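PDB 3V10: rhusiopathiae surface protein B from Erysipelothrix rhusiopathiae, which probably binds collagen through the wall-anchored adhesin's collagen-binding region, the part of the longer surface protein contained in this chain. Local coordinates for residues Met216-Ala221 with Leu225-Ala230; Glu231-Glu236 with Thr259-Thr264. All coordinates share one frame; numbering follows the deposited sequence.

Interaction 1. Residues Met216-Ala221 with Leu225-Ala230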
ATOM      1  N   MET A 216     -14.040   8.369  11.004  1.00 11.29           N
ATOM      2  CA  MET A 216     -15.279   7.693  11.362  1.00 12.55           C
ATOM      3  C   MET A 216     -14.943   6.756  12.520  1.00 12.34           C
ATOM      4  O   MET A 216     -13.773   6.489  12.780  1.00  9.59           O
ATOM      5  CB  MET A 216     -15.823   6.901  10.169  1.00 11.76           C
ATOM      6  CG  MET A 216     -16.135   7.749   8.928  1.00 15.41           C
ATOM      7  SD  MET A 216     -17.559   8.854   9.115  1.00  9.97           S
ATOM      8  CE  MET A 216     -16.850  10.431   8.909  1.00 21.45           C
ATOM      9  N   VAL A 217     -15.954   6.265  13.226  1.00 11.15           N
ATOM     10  CA  VAL A 217     -15.693   5.378  14.359  1.00 11.50           C
ATOM     11  C   VAL A 217     -16.672   4.216  14.440  1.00 12.96           C
ATOM     12  O   VAL A 217     -17.872   4.411  14.307  1.00 15.92           O
ATOM     13  CB  VAL A 217     -15.792   6.144  15.703  1.00 11.54           C
ATOM     14  CG1 VAL A 217     -15.353   5.250  16.846  1.00 12.54           C
ATOM     15  CG2 VAL A 217     -14.956   7.411  15.655  1.00 13.79           C
ATOM     16  N   ASP A 218     -16.155   3.010  14.639  1.00 14.16           N
ATOM     17  CA  ASP A 218     -17.015   1.849  14.810  1.00 17.37           C
ATOM     18  C   ASP A 218     -17.102   1.668  16.318  1.00 18.06           C
ATOM     19  O   ASP A 218     -16.082   1.699  17.012  1.00 16.88           O
ATOM     20  CB  ASP A 218     -16.410   0.604  14.166  1.00 18.68           C
ATOM     21  CG  ASP A 218     -16.391   0.685  12.659  1.00 22.76           C
ATOM     22  OD1 ASP A 218     -17.462   0.934  12.071  1.00 25.47           O
ATOM     23  OD2 ASP A 218     -15.311   0.497  12.061  1.00 28.06           O
ATOM     24  N   VAL A 219     -18.320   1.513  16.827  1.00 17.12           N
ATOM     25  CA  VAL A 219     -18.535   1.341  18.257  1.00 17.39           C
ATOM     26  C   VAL A 219     -19.267   0.031  18.489  1.00 18.21           C
ATOM     27  O   VAL A 219     -20.425  -0.116  18.098  1.00 17.29           O
ATOM     28  CB  VAL A 219     -19.378   2.495  18.829  1.00 17.44           C
ATOM     29  CG1 VAL A 219     -19.528   2.347  20.341  1.00 20.47           C
ATOM     30  CG2 VAL A 219     -18.729   3.818  18.483  1.00 19.64           C
ATOM     31  N   GLU A 220     -18.584  -0.922  19.118  1.00 19.23           N
ATOM     32  CA  GLU A 220     -19.180  -2.224  19.383  1.00 21.25           C
ATOM     33  C   GLU A 220     -19.249  -2.540  20.873  1.00 21.34           C
ATOM     34  O   GLU A 220     -18.256  -2.443  21.587  1.00 21.32           O
ATOM     35  CB  GLU A 220     -18.388  -3.320  18.668  1.00 22.52           C
ATOM     36  CG  GLU A 220     -18.981  -4.707  18.849  1.00 25.33           C
ATOM     37  CD  GLU A 220     -18.159  -5.781  18.179  1.00 27.75           C
ATOM     38  OE1 GLU A 220     -16.994  -5.985  18.590  1.00 29.93           O
ATOM     39  OE2 GLU A 220     -18.681  -6.421  17.241  1.00 28.87           O
ATOM     40  N   ALA A 221     -20.434  -2.915  21.337  1.00 22.61           N
ATOM     41  CA  ALA A 221     -20.629  -3.261  22.737  1.00 23.19           C
ATOM     42  C   ALA A 221     -21.891  -4.100  22.870  1.00 24.77           C
ATOM     43  O   ALA A 221     -22.842  -3.927  22.105  1.00 24.24           O
ATOM     44  CB  ALA A 221     -20.738  -2.000  23.580  1.00 22.59           C
ATOM     45  N   LEU A 225     -22.910  -3.526  16.663  1.00 23.82           N
ATOM     46  CA  LEU A 225     -21.956  -2.572  16.124  1.00 23.57           C
ATOM     47  C   LEU A 225     -22.641  -1.438  15.384  1.00 23.99           C
ATOM     48  O   LEU A 225     -23.607  -1.645  14.655  1.00 24.47           O
ATOM     49  CB  LEU A 225     -20.963  -3.282  15.199  1.00 23.79           C
ATOM     50  CG  LEU A 225     -19.916  -2.349  14.596  1.00 23.99           C
ATOM     51  CD1 LEU A 225     -18.609  -3.083  14.471  1.00 25.44           C
ATOM     52  CD2 LEU A 225     -20.404  -1.829  13.255  1.00 24.79           C
ATOM     53  N   LYS A 226     -22.133  -0.233  15.604  1.00 22.96           N
ATOM     54  CA  LYS A 226     -22.656   0.957  14.962  1.00 22.27           C
ATOM     55  C   LYS A 226     -21.483   1.706  14.355  1.00 21.45           C
ATOM     56  O   LYS A 226     -20.478   1.962  15.024  1.00 22.56           O
ATOM     57  CB  LYS A 226     -23.386   1.835  15.983  1.00 23.79           C
ATOM     58  CG  LYS A 226     -22.621   2.052  17.274  1.00 25.79           C
ATOM     59  CD  LYS A 226     -23.499   2.695  18.338  1.00 28.32           C
ATOM     60  CE  LYS A 226     -23.985   4.068  17.910  1.00 29.37           C
ATOM     61  NZ  LYS A 226     -24.794   4.708  18.982  1.00 29.40           N
ATOM     62  N   HIS A 227     -21.603   2.016  13.071  1.00 20.84           N
ATOM     63  CA  HIS A 227     -20.567   2.740  12.349  1.00 19.98           C
ATOM     64  C   HIS A 227     -21.009   4.201  12.354  1.00 18.54           C
ATOM     65  O   HIS A 227     -21.945   4.570  11.646  1.00 19.97           O
ATOM     66  CB  HIS A 227     -20.468   2.200  10.916  1.00 20.84           C
ATOM     67  CG  HIS A 227     -19.398   2.847  10.091  1.00 23.31           C
ATOM     68  ND1 HIS A 227     -18.063   2.805  10.435  1.00 22.87           N
ATOM     69  CD2 HIS A 227     -19.465   3.546   8.934  1.00 23.61           C
ATOM     70  CE1 HIS A 227     -17.356   3.450   9.524  1.00 24.90           C
ATOM     71  NE2 HIS A 227     -18.183   3.911   8.603  1.00 23.90           N
ATOM     72  N   ILE A 228     -20.351   5.028  13.165  1.00 16.36           N
ATOM     73  CA  ILE A 228     -20.719   6.439  13.269  1.00 15.99           C
ATOM     74  C   ILE A 228     -19.623   7.403  12.812  1.00 15.85           C
ATOM     75  O   ILE A 228     -18.528   6.988  12.433  1.00 14.12           O
ATOM     76  CB  ILE A 228     -21.130   6.806  14.723  1.00 17.23           C
ATOM     77  CG1 ILE A 228     -19.921   6.721  15.660  1.00 15.87           C
ATOM     78  CG2 ILE A 228     -22.234   5.863  15.206  1.00 17.66           C
ATOM     79  CD1 ILE A 228     -20.238   7.119  17.103  1.00 16.92           C
ATOM     80  N   SER A 229     -19.931   8.695  12.851  1.00 15.01           N
ATOM     81  CA  SER A 229     -18.977   9.716  12.430  1.00 14.82           C
ATOM     82  C   SER A 229     -18.223  10.281  13.620  1.00 15.15           C
ATOM     83  O   SER A 229     -18.588  10.041  14.767  1.00 16.07           O
ATOM     84  CB  SER A 229     -19.700  10.861  11.718  1.00 15.99           C
ATOM     85  OG  SER A 229     -20.508  11.585  12.632  1.00 15.45           O
ATOM     86  N   ALA A 230     -17.169  11.036  13.333  1.00 15.24           N
ATOM     87  CA  ALA A 230     -16.371  11.665  14.372  1.00 16.00           C
ATOM     88  C   ALA A 230     -17.258  12.636  15.137  1.00 16.45           C
ATOM     89  O   ALA A 230     -17.175  12.736  16.355  1.00 17.24           O
ATOM     90  CB  ALA A 230     -15.205  12.415  13.752  1.00 15.86           C
TER
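V217 and V219 pair with I228 and K226 in an antiparallel beta hairpin at the margin of the five-stranded sheet of the collagen-binding domain, where 225-229 is an outermost strand. In both hydrogen-bonded pairs each residue gives its N-H and receives at its C=O: V217 N gives to I228 O and I228 N returns to V217 O, both at 2.8 Å, while V219 N reaches K226 O at 2.8 Å and K226 N reaches V219 O at 3.0 Å. The other edge of strand 216-221 is also used, since M216, D218 and E220 form backbone bonds to T264, T262 and T260. V217, V219, K226 and I228 share one face; there K226 CG lies 3.6 Å from V219 CB, its amine bonding Y237 OH, and I228 CD1 meets V219 CG2. At the far end of the hairpin the bent chain of M216 brings SD to 3.7 Å from S229 CA, and S229 OG caps the following helix by accepting from A232 N. On the face of D218 and H227, E220 OE1 makes a salt bridge to K191 NZ. H227 swings its ring out with chi1 -178°, and chi2 of 60° turns ND1 to D218; ND1 donates to OD1 at 2.6 Å in a bent bond (147° at the hydrogen), from above the carboxylate plane.

Interaction 2. Residues Glu231-Glu236 with Thr259-Thr264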
ATOM      1  N   GLU A 231     -18.107  13.353  14.407  1.00 17.35           N
ATOM      2  CA  GLU A 231     -19.015  14.323  15.011  1.00 17.30           C
ATOM      3  C   GLU A 231     -19.960  13.686  16.028  1.00 17.71           C
ATOM      4  O   GLU A 231     -20.193  14.239  17.104  1.00 17.20           O
ATOM      5  CB  GLU A 231     -19.833  15.015  13.921  1.00 20.25           C
ATOM      6  CG  GLU A 231     -19.033  15.952  13.020  1.00 23.05           C
ATOM      7  CD  GLU A 231     -17.920  15.261  12.239  1.00 26.07           C
ATOM      8  OE1 GLU A 231     -18.143  14.152  11.704  1.00 24.90           O
ATOM      9  OE2 GLU A 231     -16.816  15.841  12.149  1.00 29.46           O
ATOM     10  N   ALA A 232     -20.510  12.528  15.680  1.00 17.16           N
ATOM     11  CA  ALA A 232     -21.419  11.821  16.567  1.00 17.29           C
ATOM     12  C   ALA A 232     -20.641  11.314  17.774  1.00 18.18           C
ATOM     13  O   ALA A 232     -21.121  11.364  18.910  1.00 18.63           O
ATOM     14  CB  ALA A 232     -22.066  10.655  15.827  1.00 18.35           C
ATOM     15  N   PHE A 233     -19.432  10.824  17.515  1.00 18.40           N
ATOM     16  CA  PHE A 233     -18.568  10.315  18.573  1.00 16.33           C
ATOM     17  C   PHE A 233     -18.334  11.415  19.601  1.00 16.58           C
ATOM     18  O   PHE A 233     -18.416  11.180  20.809  1.00 17.23           O
ATOM     19  CB  PHE A 233     -17.224   9.874  17.990  1.00 15.50           C
ATOM     20  CG  PHE A 233     -16.265   9.345  19.020  1.00 15.74           C
ATOM     21  CD1 PHE A 233     -16.324   8.016  19.425  1.00 14.51           C
ATOM     22  CD2 PHE A 233     -15.311  10.181  19.593  1.00 15.39           C
ATOM     23  CE1 PHE A 233     -15.442   7.523  20.389  1.00 15.92           C
ATOM     24  CE2 PHE A 233     -14.425   9.698  20.559  1.00 15.71           C
ATOM     25  CZ  PHE A 233     -14.494   8.364  20.954  1.00 15.92           C
ATOM     26  N   ASN A 234     -18.043  12.618  19.112  1.00 15.45           N
ATOM     27  CA  ASN A 234     -17.788  13.761  19.981  1.00 17.65           C
ATOM     28  C   ASN A 234     -18.989  14.164  20.829  1.00 19.37           C
ATOM     29  O   ASN A 234     -18.832  14.843  21.843  1.00 20.16           O
ATOM     30  CB  ASN A 234     -17.331  14.972  19.162  1.00 16.20           C
ATOM     31  CG  ASN A 234     -15.957  14.778  18.554  1.00 16.50           C
ATOM     32  OD1 ASN A 234     -15.182  13.939  19.004  1.00 15.65           O
ATOM     33  ND2 ASN A 234     -15.643  15.567  17.533  1.00 18.22           N
ATOM     34  N   LYS A 235     -20.182  13.752  20.415  1.00 20.25           N
ATOM     35  CA  LYS A 235     -21.392  14.097  21.157  1.00 22.32           C
ATOM     36  C   LYS A 235     -21.858  13.015  22.125  1.00 23.17           C
ATOM     37  O   LYS A 235     -22.613  13.302  23.058  1.00 24.72           O
ATOM     38  CB  LYS A 235     -22.539  14.411  20.191  1.00 22.78           C
ATOM     39  CG  LYS A 235     -22.271  15.559  19.229  1.00 23.84           C
ATOM     40  CD  LYS A 235     -23.530  15.930  18.441  1.00 26.13           C
ATOM     41  CE  LYS A 235     -24.049  14.770  17.596  1.00 27.65           C
ATOM     42  NZ  LYS A 235     -23.087  14.380  16.532  1.00 29.05           N
ATOM     43  N   GLU A 236     -21.406  11.780  21.923  1.00 23.38           N
ATOM     44  CA  GLU A 236     -21.848  10.679  22.772  1.00 23.56           C
ATOM     45  C   GLU A 236     -20.798   9.878  23.537  1.00 22.89           C
ATOM     46  O   GLU A 236     -21.018   9.522  24.696  1.00 22.49           O
ATOM     47  CB  GLU A 236     -22.662   9.680  21.943  1.00 27.71           C
ATOM     48  CG  GLU A 236     -23.923  10.227  21.303  1.00 33.28           C
ATOM     49  CD  GLU A 236     -24.660   9.163  20.509  1.00 35.97           C
ATOM     50  OE1 GLU A 236     -24.077   8.622  19.543  1.00 39.16           O
ATOM     51  OE2 GLU A 236     -25.822   8.865  20.854  1.00 39.30           O
ATOM     52  N   THR A 259     -16.351  -1.693  25.759  1.00 17.57           N
ATOM     53  CA  THR A 259     -16.690  -1.258  24.412  1.00 17.64           C
ATOM     54  C   THR A 259     -15.455  -1.128  23.532  1.00 16.49           C
ATOM     55  O   THR A 259     -14.437  -0.582  23.957  1.00 15.97           O
ATOM     56  CB  THR A 259     -17.423   0.099  24.451  1.00 16.15           C
ATOM     57  OG1 THR A 259     -18.626  -0.030  25.222  1.00 19.53           O
ATOM     58  CG2 THR A 259     -17.781   0.561  23.045  1.00 18.34           C
ATOM     59  N   THR A 260     -15.551  -1.645  22.310  1.00 16.67           N
ATOM     60  CA  THR A 260     -14.451  -1.570  21.357  1.00 15.59           C
ATOM     61  C   THR A 260     -14.694  -0.395  20.419  1.00 16.52           C
ATOM     62  O   THR A 260     -15.773  -0.269  19.835  1.00 17.64           O
ATOM     63  CB  THR A 260     -14.344  -2.849  20.504  1.00 17.43           C
ATOM     64  OG1 THR A 260     -14.077  -3.971  21.351  1.00 18.20           O
ATOM     65  CG2 THR A 260     -13.223  -2.719  19.479  1.00 16.03           C
ATOM     66  N   PHE A 261     -13.689   0.461  20.282  1.00 15.82           N
ATOM     67  CA  PHE A 261     -13.780   1.622  19.412  1.00 15.98           C
ATOM     68  C   PHE A 261     -12.750   1.490  18.308  1.00 15.63           C
ATOM     69  O   PHE A 261     -11.554   1.378  18.575  1.00 17.12           O
ATOM     70  CB  PHE A 261     -13.508   2.906  20.196  1.00 17.06           C
ATOM     71  CG  PHE A 261     -14.524   3.192  21.261  1.00 17.08           C
ATOM     72  CD1 PHE A 261     -15.697   3.872  20.958  1.00 16.51           C
ATOM     73  CD2 PHE A 261     -14.310   2.769  22.567  1.00 17.54           C
ATOM     74  CE1 PHE A 261     -16.649   4.130  21.945  1.00 19.55           C
ATOM     75  CE2 PHE A 261     -15.252   3.021  23.560  1.00 18.85           C
ATOM     76  CZ  PHE A 261     -16.424   3.705  23.247  1.00 17.79           C
ATOM     77  N   THR A 262     -13.219   1.488  17.068  1.00 14.79           N
ATOM     78  CA  THR A 262     -12.329   1.395  15.927  1.00 13.62           C
ATOM     79  C   THR A 262     -12.376   2.728  15.201  1.00 13.99           C
ATOM     80  O   THR A 262     -13.326   3.017  14.476  1.00 13.90           O
ATOM     81  CB  THR A 262     -12.762   0.279  14.961  1.00 14.34           C
ATOM     82  OG1 THR A 262     -12.879  -0.956  15.682  1.00 14.64           O
ATOM     83  CG2 THR A 262     -11.734   0.107  13.854  1.00 14.03           C
ATOM     84  N   VAL A 263     -11.359   3.551  15.433  1.00 12.61           N
ATOM     85  CA  VAL A 263     -11.267   4.855  14.795  1.00 11.31           C
ATOM     86  C   VAL A 263     -10.553   4.697  13.456  1.00 12.64           C
ATOM     87  O   VAL A 263      -9.426   4.201  13.403  1.00 11.90           O
ATOM     88  CB  VAL A 263     -10.466   5.856  15.672  1.00 10.13           C
ATOM     89  CG1 VAL A 263     -10.350   7.198  14.966  1.00 11.25           C
ATOM     90  CG2 VAL A 263     -11.150   6.032  17.024  1.00  8.51           C
ATOM     91  N   THR A 264     -11.209   5.111  12.376  1.00 10.66           N
ATOM     92  CA  THR A 264     -10.608   5.016  11.055  1.00 11.54           C
ATOM     93  C   THR A 264     -10.472   6.401  10.436  1.00  9.18           C
ATOM     94  O   THR A 264     -11.228   7.316  10.757  1.00  8.61           O
ATOM     95  CB  THR A 264     -11.445   4.119  10.109  1.00 12.61           C
ATOM     96  OG1 THR A 264     -12.768   4.655   9.976  1.00 10.43           O
ATOM     97  CG2 THR A 264     -11.531   2.703  10.667  1.00 13.84           C
TER
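The short helix 231-236 stands off from strand 260-264: the nearest pair of CA atoms, F233 and V263, is 9.9 Å apart, so no backbone bond joins the two and side chains span the interval. Two phenylalanines make the contact. F233 extends toward the strand with CG anti to its own N (chi1 179°), while F261 leaves the strand toward the helix. F233 CE1 sits against the CD1-CE1 bond of F261, 3.7 Å from F261 CD1 and 3.9 Å from F261 CE1. The ring planes stand at 86° with centroids 5.9 Å apart, yet the approach to F261 is oblique; seen from F233, F261 CD1 lies at the ring edge, near its plane. T259 CG2 rests over one face of F261, offset toward the rim, and I251 touches both phenylalanines, joining strand 246-251 of the six-stranded sheet to this buried cluster. On the helix, N234 OD1 accepts from I240 N. Across the contact itself there is neither a hydrogen bond nor a charge: the two segments meet through ring carbons alone, consistent with hydrophobic burial of the pair and little directional constraint.

In the fold
Interactions 1 and 2 are centred about 5 Å apart, on the same side of the chain's centre and within the collagen-binding domain. They come in series along the chain: hairpin 216-221/225-230 closes first, strand 224-229 runs directly into helix 230-236, and strand 260-269 follows later. That strand is the neighbour of 208-221 in the five-stranded sheet, so 216-221 lies between 225-229 and 259-264. Interaction 1 thus completes one margin of the sheet, while in interaction 2 the next helix packs against the sheet face that carries V217 and F261, with V217 also touching F233. Together they build one sheet edge and its helix in this domain of the DEv-IgG fold.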